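Local coordinates for protein esterase Rv0045c (PDB 6WYN) that hydrolyses carboxylic esters, with a preference for short, straight-chain alkyl esters, and is likely involved in ester and lipid metabolism, at residues G153-G158 and S308-Q313; L177-P182 and S281-D286; I273-G278 and Q287-L292. All blocks are in the same frame, centred on the assembly; numbering follows the deposited sequence.

In the fold
The three contacts involve three neighbouring strands of the main sheet of this alpha/beta hydrolase, and all are largely buried. Contacts 1 and 2 share the probable catalytic centre: contact 1 brings the likely nucleophile up to the histidine, contact 2 fixes the presumed acid, and Asp179 OD2 is hydrogen-bonded to His310 ND1 to join them. Strands 150-154 and 174-178, which lead into these two contacts, are sheet neighbours, and strand 273-278 of contact 3 lies next in order. Contact 1 rests on a methionine methyl over the histidine ring and a weak N-H to sulfur bond, contact 2 on a carboxylate with its serine and water. Contact 3, farther from the chain centre, is a mainly apolar strand-helix layer whose helix is partly exposed.

Contact 1. Residues G153-G158 and S308-Q313; sequences GMSLGG and SGHSVQ
His310 reaches Met154 and Ser155 with its imidazole, CG standing anti to the backbone N (chi1 -177°). The methyl CE of Met154 lies over one ring face, 3.7 Å from the centroid of the His310 ring, a CH-pi contact offset toward the CD2 rim; the sulfur sits farther above the same ring. At the ring edge, in its plane, Ser155 OG stands 3.2 Å from His310 NE2, while the other ring nitrogen, ND1, is hydrogen-bonded to Asp179. Phe283 stacks on the ring. Next along, Ser311 meets the same methyl with CA, 3.7 Å from Met154 CE, and with CB; its OG turns to Ser314 and Gln93. Gln313 then crosses the Met154 chain at about a right angle. Its NE2 points almost straight at the sulfur in a weak hydrogen bond, 3.6 Å from Met154 SD at 175°, and has Thr97 as its stronger partner. The buried OE1 of Gln313 lies 3.6 Å from Met154 CG and finds no polar partner in the model. With Ser155 at the tight turn between strand and helix (phi 46°), this is consistent with the nucleophile elbow of an alpha/beta hydrolase facing the histidine of its probable Ser-His-Asp catalytic triad.

Contact 2. Residues L177-P182 and S281-D286; sequences LVDVTP and SGFVTD
Val180 and Val284 have the nearest CA atoms, 6.1 Å apart, where the chain leaving strand 174-178 passes the loop that precedes helix 286-295. Asp179 has a left-handed backbone conformation (phi 49°, psi 48°) just past the strand end, and both segments run on to a helix N-cap, at Thr181 and at Thr285.

The carboxylate of Asp179 carries the polar part. Ser281 OG donates to Asp179 OD2 over 2.6 Å, using the syn lone pair of that oxygen, and the same OD2 has His310 ND1 as its second partner. The serine hydroxyl is itself positioned by an ST turn in which Phe283 N donates to Ser281 OG at 3.1 Å. The other carboxylate oxygen, OD1, accepts from the backbone N of Gly278 and lies 2.8 Å from a water, which in turn accepts from Val284 N. Both oxygens are therefore held, which fixes the rotation of the carboxylate.

Apolar groups fill in beside this network. Val284 turns CG2 onto the backbone of Asp179, 3.4 Å from Asp179 C, because this methyl stands anti to its own carbonyl carbon; CG1, the other branch, meets Thr181 CG2 at 4.0 Å. The side chains of Phe283 and Val180 lie side by side, pointing the same way, with Phe283 CE1 4.1 Å from Val180 CG2, and Phe283 CD1 comes 3.4 Å from Asp179 O.

Beyond the contact, Phe283 meets His188, a residue involved in substrate selectivity, and packs on Ala184 and Leu185 of helix 182-200. Val284 touches Arg277 of strand 273-278, while Asp179 pairs by its backbone with Val276 of the same strand.

Contact 3. Residues I273-G278 and Q287-L292; sequences ITLVRG and QDTAEL
Leu275, Ile273 and Leu292 form the apolar part of the interface between strand 273-278 and helix 287-292. The CD2 methyl of Leu292 is the shared point, 4.2 Å from Leu275 CD2 and 4.3 Å from Ile273 CG2, so one leucine branch from the helix meets two alternate residues of the strand. Leu275 extends toward the helix with CG anti to the backbone N (chi1 171°).

The two elements run antiparallel, at 173° with their axes 10.7 Å apart. They are the first strand and the helix of a beta-alpha-beta crossover that returns to strand 299-305, a neighbour of strand 273-278 in the alpha/beta hydrolase sheet.

Mixed contacts centre on Thr289, whose side chain crosses those of Leu275 and Arg277 obliquely. Thr289 OG1 is 3.8 Å from Leu275 CD2 and 3.9 Å from Arg277 CD, and its methyl CG2 is 4.0 Å from Leu275 CD2. These approaches are van der Waals contacts; the hydroxyl bonds to Thr285 O, one turn earlier in the chain.

Arg277 touches the helix through CD alone. A bend at chi3 (46°) turns the chain beyond CD, and NH2 bonds to Ser281 O, while the CB end lies beside Asp179.

Contact 1. Residues G153-G158 and S308-Q313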
loop_
_atom_site.group_PDB
_atom_site.type_symbol
_atom_site.label_atom_id
_atom_site.label_comp_id
_atom_site.label_asym_id
_atom_site.label_seq_id
_atom_site.Cartn_x
_atom_site.Cartn_y
_atom_site.Cartn_z
ATOM N N GLY A 153 -0.057 2.481 6.243
ATOM C CA GLY A 153 0.537 2.711 4.931
ATOM C C GLY A 153 1.783 1.902 4.748
ATOM O O GLY A 153 2.703 1.993 5.616
ATOM N N MET A 154 1.898 1.236 3.616
ATOM C CA MET A 154 3.143 0.499 3.286
ATOM C C MET A 154 3.988 1.296 2.270
ATOM O O MET A 154 3.453 1.770 1.235
ATOM C CB MET A 154 2.797 -0.878 2.724
ATOM C CG MET A 154 4.007 -1.714 2.464
ATOM S SD MET A 154 4.192 -1.866 0.688
ATOM C CE MET A 154 5.702 -2.819 0.547
ATOM N N SER A 155 5.294 1.393 2.500
ATOM C CA SER A 155 6.252 2.055 1.548
ATOM C C SER A 155 5.711 3.429 1.035
ATOM O O SER A 155 5.521 4.322 1.842
ATOM C CB SER A 155 6.663 1.111 0.459
ATOM O OG SER A 155 7.951 1.495 -0.039
ATOM N N LEU A 156 5.514 3.659 -0.254
ATOM C CA LEU A 156 4.954 4.951 -0.750
ATOM C C LEU A 156 3.683 5.347 0.019
ATOM O O LEU A 156 3.517 6.513 0.371
ATOM C CB LEU A 156 4.646 4.763 -2.233
ATOM C CG LEU A 156 4.088 5.975 -2.977
ATOM C CD1 LEU A 156 5.024 7.194 -2.867
ATOM C CD2 LEU A 156 3.888 5.597 -4.440
ATOM N N GLY A 157 2.811 4.378 0.286
ATOM C CA GLY A 157 1.619 4.566 1.111
ATOM C C GLY A 157 1.903 5.090 2.487
ATOM O O GLY A 157 1.109 5.911 2.972
ATOM N N GLY A 158 2.941 4.577 3.170
ATOM C CA GLY A 158 3.312 5.059 4.514
ATOM C C GLY A 158 3.759 6.526 4.513
ATOM O O GLY A 158 3.374 7.273 5.453
ATOM N N SER A 308 9.428 -12.120 6.994
ATOM C CA SER A 308 8.749 -11.189 6.056
ATOM C C SER A 308 9.805 -10.386 5.317
ATOM O O SER A 308 10.739 -9.865 5.966
ATOM C CB SER A 308 7.785 -10.273 6.760
ATOM O OG SER A 308 7.184 -9.377 5.821
ATOM N N GLY A 309 9.621 -10.252 4.007
ATOM C CA GLY A 309 10.240 -9.177 3.222
ATOM C C GLY A 309 9.504 -7.853 3.433
ATOM O O GLY A 309 8.806 -7.664 4.469
ATOM N N HIS A 310 9.702 -6.950 2.483
ATOM C CA HIS A 310 9.248 -5.542 2.466
ATOM C C HIS A 310 7.717 -5.493 2.533
ATOM O O HIS A 310 7.198 -4.687 3.288
ATOM C CB HIS A 310 9.823 -4.923 1.176
ATOM C CG HIS A 310 9.527 -3.473 1.016
ATOM N ND1 HIS A 310 9.764 -2.576 2.027
ATOM C CD2 HIS A 310 9.134 -2.747 -0.058
ATOM C CE1 HIS A 310 9.432 -1.363 1.632
ATOM N NE2 HIS A 310 9.048 -1.439 0.356
ATOM N N SER A 311 7.042 -6.339 1.765
ATOM C CA SER A 311 5.557 -6.383 1.699
ATOM C C SER A 311 5.024 -7.314 2.784
ATOM O O SER A 311 4.668 -8.489 2.499
ATOM C CB SER A 311 5.064 -6.727 0.321
ATOM O OG SER A 311 3.671 -6.460 0.273
ATOM N N VAL A 312 5.017 -6.796 4.015
ATOM C CA VAL A 312 4.644 -7.568 5.230
ATOM C C VAL A 312 3.197 -8.067 5.049
ATOM O O VAL A 312 2.895 -9.258 5.400
ATOM C CB VAL A 312 4.793 -6.711 6.492
ATOM C CG1 VAL A 312 4.404 -7.531 7.707
ATOM C CG2 VAL A 312 6.189 -6.133 6.668
ATOM N N GLN A 313 2.321 -7.233 4.472
ATOM C CA GLN A 313 0.916 -7.628 4.248
ATOM C C GLN A 313 0.815 -8.798 3.276
ATOM O O GLN A 313 -0.247 -9.500 3.318
ATOM C CB GLN A 313 0.071 -6.440 3.790
ATOM C CG GLN A 313 0.355 -5.992 2.363
ATOM C CD GLN A 313 1.431 -4.935 2.282
ATOM O OE1 GLN A 313 2.219 -4.745 3.222
ATOM N NE2 GLN A 313 1.495 -4.248 1.132
#

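Contact 2. Residues L177-P182 and S281-D286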
loop_
_atom_site.group_PDB
_atom_site.type_symbol
_atom_site.label_atom_id
_atom_site.label_comp_id
_atom_site.label_asym_id
_atom_site.label_seq_id
_atom_site.Cartn_x
_atom_site.Cartn_y
_atom_site.Cartn_z
ATOM N N LEU A 177 3.240 2.569 9.920
ATOM C CA LEU A 177 4.132 2.552 8.748
ATOM C C LEU A 177 4.565 1.115 8.519
ATOM O O LEU A 177 5.179 0.500 9.472
ATOM C CB LEU A 177 5.355 3.442 9.000
ATOM C CG LEU A 177 5.094 4.931 9.180
ATOM C CD1 LEU A 177 6.412 5.653 9.362
ATOM C CD2 LEU A 177 4.369 5.538 7.981
ATOM N N VAL A 178 4.377 0.594 7.312
ATOM C CA VAL A 178 4.875 -0.773 7.006
ATOM C C VAL A 178 6.149 -0.664 6.185
ATOM O O VAL A 178 6.089 -0.288 4.999
ATOM C CB VAL A 178 3.784 -1.642 6.382
ATOM C CG1 VAL A 178 4.248 -3.045 6.075
ATOM C CG2 VAL A 178 2.583 -1.685 7.300
ATOM N N ASP A 179 7.266 -1.085 6.818
ATOM C CA ASP A 179 8.616 -1.217 6.239
ATOM C C ASP A 179 9.038 0.038 5.467
ATOM O O ASP A 179 9.622 -0.109 4.406
ATOM C CB ASP A 179 8.704 -2.479 5.379
ATOM C CG ASP A 179 10.095 -3.114 5.382
ATOM O OD1 ASP A 179 10.608 -3.351 6.474
ATOM O OD2 ASP A 179 10.679 -3.339 4.273
ATOM N N VAL A 180 8.873 1.215 6.034
ATOM C CA VAL A 180 9.387 2.448 5.400
ATOM C C VAL A 180 9.641 3.549 6.431
ATOM O O VAL A 180 8.939 3.632 7.431
ATOM C CB VAL A 180 8.392 2.918 4.315
ATOM C CG1 VAL A 180 7.143 3.502 4.963
ATOM C CG2 VAL A 180 9.043 3.899 3.349
ATOM N N THR A 181 10.591 4.425 6.106
ATOM C CA THR A 181 10.756 5.777 6.708
ATOM C C THR A 181 11.063 6.734 5.547
ATOM O O THR A 181 11.420 6.288 4.463
ATOM C CB THR A 181 11.883 5.808 7.758
ATOM O OG1 THR A 181 13.110 5.857 7.021
ATOM C CG2 THR A 181 11.899 4.605 8.684
ATOM N N PRO A 182 11.015 8.067 5.734
ATOM C CA PRO A 182 11.414 8.984 4.662
ATOM C C PRO A 182 12.798 8.647 4.109
ATOM O O PRO A 182 12.953 8.497 2.896
ATOM C CB PRO A 182 11.385 10.322 5.361
ATOM C CG PRO A 182 10.272 10.136 6.353
ATOM C CD PRO A 182 10.546 8.767 6.944
ATOM N N SER A 281 13.788 -8.023 5.494
ATOM C CA SER A 281 13.885 -6.841 4.623
ATOM C C SER A 281 15.043 -5.972 5.111
ATOM O O SER A 281 15.018 -5.567 6.255
ATOM C CB SER A 281 12.591 -6.064 4.594
ATOM O OG SER A 281 12.791 -4.869 3.860
ATOM N N GLY A 282 15.949 -5.645 4.207
ATOM C CA GLY A 282 17.017 -4.648 4.412
ATOM C C GLY A 282 16.549 -3.232 4.133
ATOM O O GLY A 282 17.337 -2.285 4.314
ATOM N N PHE A 283 15.286 -3.045 3.772
ATOM C CA PHE A 283 14.811 -1.738 3.278
ATOM C C PHE A 283 15.022 -0.659 4.329
ATOM O O PHE A 283 15.495 0.456 4.016
ATOM C CB PHE A 283 13.353 -1.875 2.856
ATOM C CG PHE A 283 12.883 -0.769 1.959
ATOM C CD1 PHE A 283 12.335 0.378 2.492
ATOM C CD2 PHE A 283 12.956 -0.910 0.582
ATOM C CE1 PHE A 283 11.872 1.393 1.668
ATOM C CE2 PHE A 283 12.498 0.108 -0.251
ATOM C CZ PHE A 283 11.941 1.247 0.304
ATOM N N VAL A 284 14.631 -0.959 5.558
ATOM C CA VAL A 284 14.748 -0.051 6.712
ATOM C C VAL A 284 15.900 -0.558 7.596
ATOM O O VAL A 284 15.833 -1.709 8.021
ATOM C CB VAL A 284 13.434 0.014 7.495
ATOM C CG1 VAL A 284 13.559 0.938 8.717
ATOM C CG2 VAL A 284 12.282 0.424 6.556
ATOM N N THR A 285 16.878 0.308 7.872
ATOM C CA THR A 285 18.038 0.013 8.743
ATOM C C THR A 285 17.730 0.360 10.193
ATOM O O THR A 285 16.793 1.157 10.483
ATOM C CB THR A 285 19.268 0.808 8.300
ATOM O OG1 THR A 285 19.017 2.189 8.549
ATOM C CG2 THR A 285 19.583 0.536 6.861
ATOM N N ASP A 286 18.558 -0.139 11.104
ATOM C CA ASP A 286 18.473 0.255 12.540
ATOM C C ASP A 286 18.650 1.763 12.681
ATOM O O ASP A 286 17.948 2.373 13.488
ATOM C CB ASP A 286 19.517 -0.488 13.389
ATOM C CG ASP A 286 19.211 -1.983 13.530
ATOM O OD1 ASP A 286 18.055 -2.403 13.276
ATOM O OD2 ASP A 286 20.127 -2.730 13.845
HETATM O O HOH W 1 13.408 -3.373 6.842
#

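Contact 3. Residues I273-G278 and Q287-L292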
loop_
_atom_site.group_PDB
_atom_site.type_symbol
_atom_site.label_atom_id
_atom_site.label_comp_id
_atom_site.label_asym_id
_atom_site.label_seq_id
_atom_site.Cartn_x
_atom_site.Cartn_y
_atom_site.Cartn_z
ATOM N N ILE A 273 3.240 7.221 15.913
ATOM C CA ILE A 273 3.756 6.381 14.809
ATOM C C ILE A 273 4.235 5.039 15.327
ATOM O O ILE A 273 5.088 5.019 16.254
ATOM C CB ILE A 273 4.900 7.095 14.091
ATOM C CG1 ILE A 273 4.429 8.414 13.473
ATOM C CG2 ILE A 273 5.501 6.151 13.051
ATOM C CD1 ILE A 273 5.554 9.261 12.927
ATOM N N THR A 274 3.727 3.962 14.724
ATOM C CA THR A 274 4.214 2.579 14.933
ATOM C C THR A 274 4.916 2.179 13.654
ATOM O O THR A 274 4.364 2.418 12.594
ATOM C CB THR A 274 3.074 1.629 15.300
ATOM O OG1 THR A 274 2.511 2.120 16.524
ATOM C CG2 THR A 274 3.545 0.203 15.462
ATOM N N LEU A 275 6.051 1.523 13.737
ATOM C CA LEU A 275 6.708 1.012 12.528
ATOM C C LEU A 275 6.618 -0.490 12.585
ATOM O O LEU A 275 6.787 -1.055 13.698
ATOM C CB LEU A 275 8.161 1.507 12.489
ATOM C CG LEU A 275 9.091 0.918 11.432
ATOM C CD1 LEU A 275 8.631 1.341 10.040
ATOM C CD2 LEU A 275 10.519 1.403 11.671
ATOM N N VAL A 276 6.430 -1.109 11.425
ATOM C CA VAL A 276 6.446 -2.580 11.262
ATOM C C VAL A 276 7.536 -2.864 10.257
ATOM O O VAL A 276 7.356 -2.405 9.090
ATOM C CB VAL A 276 5.085 -3.164 10.832
ATOM C CG1 VAL A 276 5.159 -4.685 10.682
ATOM C CG2 VAL A 276 3.977 -2.793 11.793
ATOM N N ARG A 277 8.589 -3.588 10.652
ATOM C CA ARG A 277 9.599 -3.995 9.662
ATOM C C ARG A 277 9.416 -5.462 9.304
ATOM O O ARG A 277 9.006 -6.261 10.175
ATOM C CB ARG A 277 11.041 -3.793 10.161
ATOM C CG ARG A 277 11.529 -2.354 10.215
ATOM C CD ARG A 277 13.014 -2.277 10.613
ATOM N NE ARG A 277 13.685 -3.274 9.797
ATOM C CZ ARG A 277 14.379 -4.330 10.269
ATOM N NH1 ARG A 277 14.613 -4.430 11.566
ATOM N NH2 ARG A 277 14.834 -5.279 9.443
ATOM N N GLY A 278 9.814 -5.799 8.104
ATOM C CA GLY A 278 10.103 -7.182 7.696
ATOM C C GLY A 278 11.491 -7.577 8.167
ATOM O O GLY A 278 12.435 -6.872 7.820
ATOM N N GLN A 287 19.582 2.358 11.943
ATOM C CA GLN A 287 19.768 3.822 11.975
ATOM C C GLN A 287 18.492 4.534 11.461
ATOM O O GLN A 287 18.078 5.567 12.052
ATOM C CB GLN A 287 21.004 4.168 11.124
ATOM C CG GLN A 287 21.788 5.339 11.685
ATOM C CD GLN A 287 22.606 5.040 12.937
ATOM O OE1 GLN A 287 23.704 4.490 12.859
ATOM N NE2 GLN A 287 22.133 5.521 14.085
ATOM N N ASP A 288 17.875 4.022 10.399
ATOM C CA ASP A 288 16.564 4.560 9.931
ATOM C C ASP A 288 15.566 4.593 11.095
ATOM O O ASP A 288 14.900 5.603 11.308
ATOM C CB ASP A 288 16.023 3.741 8.764
ATOM C CG ASP A 288 16.777 3.906 7.452
ATOM O OD1 ASP A 288 17.535 4.941 7.294
ATOM O OD2 ASP A 288 16.659 2.983 6.598
ATOM N N THR A 289 15.460 3.502 11.838
ATOM C CA THR A 289 14.473 3.365 12.927
ATOM C C THR A 289 14.808 4.345 14.025
ATOM O O THR A 289 13.895 5.009 14.546
ATOM C CB THR A 289 14.416 1.934 13.474
ATOM O OG1 THR A 289 14.267 1.015 12.399
ATOM C CG2 THR A 289 13.290 1.811 14.460
ATOM N N ALA A 290 16.091 4.459 14.387
ATOM C CA ALA A 290 16.498 5.438 15.415
ATOM C C ALA A 290 16.185 6.863 14.950
ATOM O O ALA A 290 15.794 7.700 15.787
ATOM C CB ALA A 290 17.980 5.264 15.727
ATOM N N GLU A 291 16.431 7.178 13.692
ATOM C CA GLU A 291 16.153 8.552 13.148
ATOM C C GLU A 291 14.657 8.838 13.290
ATOM O O GLU A 291 14.242 9.910 13.774
ATOM C CB GLU A 291 16.669 8.637 11.702
ATOM C CG GLU A 291 16.332 9.948 10.989
ATOM C CD GLU A 291 16.756 10.001 9.544
ATOM O OE1 GLU A 291 17.132 11.127 9.090
ATOM O OE2 GLU A 291 16.799 8.921 8.884
ATOM N N LEU A 292 13.835 7.851 12.989
ATOM C CA LEU A 292 12.370 8.025 13.106
ATOM C C LEU A 292 11.998 8.250 14.571
ATOM O O LEU A 292 11.178 9.166 14.866
ATOM C CB LEU A 292 11.676 6.798 12.531
ATOM C CG LEU A 292 10.160 6.805 12.621
ATOM C CD1 LEU A 292 9.584 8.017 11.926
ATOM C CD2 LEU A 292 9.611 5.536 12.019
#